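Local atomic coordinates of putative lipoprotein (Bacteroides fragilis, PDB entry 4GBS), a protein that probably binds haem or a related ligand at the cell surface, as a putative lipoprotein of the HmuY family. Residues A[149-152]-A[153-157]. Sequence-based numbering, arbitrary orientation.
Sequences TSEM and PPIYT
With CG of Glu151 (chi1 -69°) and CG1 of Ile155 (chi1 -63°) each anti to its own carbonyl carbon, the two methylenes meet across a type VIb turn over residues 151-154, with cis-Pro153 at its third position. The CA atoms of Glu151 and Pro154 are 4.6 Å apart, and those of selenomethionine Met152 and Pro153, joined by the cis peptide, 3.1 Å. The Glu151 and Ile155 side chains cross at a slant, Glu151 CG standing 3.9 Å from Ile155 CG1. Glu151 lies in the loop of a beta hairpin and Ile155 opens its second strand, 155-158, which pairs antiparallel with 145-148 on the surface of this HmuY-family protein. Contact is through the aliphatic part of Glu151, CB and CG; the carboxylate leads away. Pro154 N carries no hydrogen, so its 3.2 Å approach to Glu151 O is not a hydrogen bond. Pro154, just before strand 155-158, packs on Val147, and backbone hydrogen bonding of Ile155 with Asp148 starts the strand pairing. Ser150 OG hydrogen-bonds to Asp148 OD1, tying the loop to the end of the preceding strand. Glu151 O also receives a CA-H...O contact from Pro154 CA at 3.4 Å, with a bent angle of 122° at the hydrogen.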
ATOM      1  N   THR A 149      16.350  -0.823  -9.920  1.00 74.78           N
ATOM      2  CA  THR A 149      16.483   0.085 -11.063  1.00 74.46           C
ATOM      3  C   THR A 149      17.872   0.030 -11.669  1.00 80.50           C
ATOM      4  O   THR A 149      18.050   0.555 -12.770  1.00 82.24           O
ATOM      5  CB  THR A 149      16.156   1.522 -10.626  1.00 79.04           C
ATOM      6  OG1 THR A 149      17.064   1.925  -9.578  1.00 81.86           O
ATOM      7  CG2 THR A 149      14.692   1.675 -10.178  1.00 65.33           C
ATOM      8  N   SER A 150      18.846  -0.629 -10.997  1.00 77.92           N
ATOM      9  CA  SER A 150      20.205  -0.778 -11.526  1.00 82.51           C
ATOM     10  C   SER A 150      20.263  -1.888 -12.616  1.00 88.03           C
ATOM     11  O   SER A 150      21.329  -2.154 -13.179  1.00 91.45           O
ATOM     12  CB  SER A 150      21.191  -1.085 -10.402  1.00 88.79           C
ATOM     13  OG  SER A 150      20.910  -2.330  -9.790  1.00 97.66           O
ATOM     14  N   GLU A 151      19.109  -2.509 -12.914  1.00 82.21           N
ATOM     15  CA  GLU A 151      18.968  -3.571 -13.899  1.00 84.38           C
ATOM     16  C   GLU A 151      18.146  -3.090 -15.083  1.00 91.53           C
ATOM     17  O   GLU A 151      17.240  -2.280 -14.906  1.00 88.04           O
ATOM     18  CB  GLU A 151      18.318  -4.823 -13.265  1.00 83.34           C
ATOM     19  CG  GLU A 151      19.180  -5.564 -12.247  1.00 86.92           C
ATOM     20  CD  GLU A 151      20.441  -6.246 -12.752  1.00 98.16           C
ATOM     21  OE1 GLU A 151      20.561  -6.494 -13.976  1.00 93.37           O
ATOM     22  OE2 GLU A 151      21.297  -6.577 -11.901  1.00 93.56           O
HETATM   23  N   MSE A 152      18.455  -3.615 -16.280  1.00 95.15           N
HETATM   24  CA  MSE A 152      17.812  -3.288 -17.550  1.00 97.54           C
HETATM   25  C   MSE A 152      17.209  -4.566 -18.182  1.00 97.95           C
HETATM   26  O   MSE A 152      17.954  -5.354 -18.780  1.00101.45           O
HETATM   27  CB  MSE A 152      18.871  -2.646 -18.469  1.00106.55           C
HETATM   28  CG  MSE A 152      18.404  -2.254 -19.863  1.00118.72           C
HETATM   29 SE   MSE A 152      17.311  -0.667 -19.911  0.75127.34          SE
HETATM   30  CE  MSE A 152      17.312  -0.479 -21.905  1.00129.17           C
ATOM     31  N   PRO A 153      15.882  -4.819 -18.076  1.00 87.98           N
ATOM     32  CA  PRO A 153      14.840  -4.047 -17.381  1.00 83.36           C
ATOM     33  C   PRO A 153      14.931  -4.227 -15.856  1.00 87.41           C
ATOM     34  O   PRO A 153      15.647  -5.128 -15.414  1.00 89.42           O
ATOM     35  CB  PRO A 153      13.547  -4.640 -17.954  1.00 83.42           C
ATOM     36  CG  PRO A 153      13.876  -6.036 -18.269  1.00 89.62           C
ATOM     37  CD  PRO A 153      15.316  -6.032 -18.701  1.00 89.22           C
ATOM     38  N   PRO A 154      14.244  -3.407 -15.015  1.00 81.14           N
ATOM     39  CA  PRO A 154      14.376  -3.591 -13.553  1.00 77.85           C
ATOM     40  C   PRO A 154      13.831  -4.945 -13.048  1.00 76.38           C
ATOM     41  O   PRO A 154      12.978  -5.570 -13.695  1.00 73.74           O
ATOM     42  CB  PRO A 154      13.564  -2.425 -12.973  1.00 76.72           C
ATOM     43  CG  PRO A 154      12.651  -1.996 -14.053  1.00 81.66           C
ATOM     44  CD  PRO A 154      13.377  -2.248 -15.335  1.00 81.20           C
ATOM     45  N   ILE A 155      14.357  -5.392 -11.879  1.00 71.38           N
ATOM     46  CA  ILE A 155      13.987  -6.659 -11.230  1.00 69.84           C
ATOM     47  C   ILE A 155      13.043  -6.374 -10.044  1.00 73.17           C
ATOM     48  O   ILE A 155      13.399  -5.677  -9.085  1.00 71.50           O
ATOM     49  CB  ILE A 155      15.224  -7.474 -10.787  1.00 74.15           C
ATOM     50  CG1 ILE A 155      16.105  -7.897 -12.006  1.00 77.04           C
ATOM     51  CG2 ILE A 155      14.841  -8.669  -9.882  1.00 72.23           C
ATOM     52  CD1 ILE A 155      15.435  -8.812 -13.143  1.00 76.39           C
ATOM     53  N   TYR A 156      11.849  -6.971 -10.118  1.00 69.77           N
ATOM     54  CA  TYR A 156      10.773  -6.842  -9.138  1.00 67.48           C
ATOM     55  C   TYR A 156      10.813  -7.989  -8.120  1.00 69.42           C
ATOM     56  O   TYR A 156      10.671  -9.154  -8.483  1.00 70.85           O
ATOM     57  CB  TYR A 156       9.428  -6.802  -9.871  1.00 69.43           C
ATOM     58  CG  TYR A 156       9.190  -5.521 -10.653  1.00 74.33           C
ATOM     59  CD1 TYR A 156       9.749  -5.334 -11.913  1.00 78.20           C
ATOM     60  CD2 TYR A 156       8.346  -4.538 -10.175  1.00 74.64           C
ATOM     61  CE1 TYR A 156       9.506  -4.184 -12.651  1.00 79.80           C
ATOM     62  CE2 TYR A 156       8.119  -3.372 -10.900  1.00 76.46           C
ATOM     63  CZ  TYR A 156       8.732  -3.184 -12.126  1.00 87.87           C
ATOM     64  OH  TYR A 156       8.534  -2.054 -12.878  1.00 92.42           O
ATOM     65  N   THR A 157      11.022  -7.652  -6.853  1.00 63.76           N
ATOM     66  CA  THR A 157      11.092  -8.639  -5.771  1.00 64.12           C
ATOM     67  C   THR A 157      10.082  -8.299  -4.638  1.00 66.50           C
ATOM     68  O   THR A 157      10.369  -7.450  -3.790  1.00 65.89           O
ATOM     69  CB  THR A 157      12.517  -8.729  -5.204  1.00 63.48           C
ATOM     70  OG1 THR A 157      13.452  -8.826  -6.269  1.00 63.41           O
ATOM     71  CG2 THR A 157      12.687  -9.873  -4.210  1.00 60.18           C
TER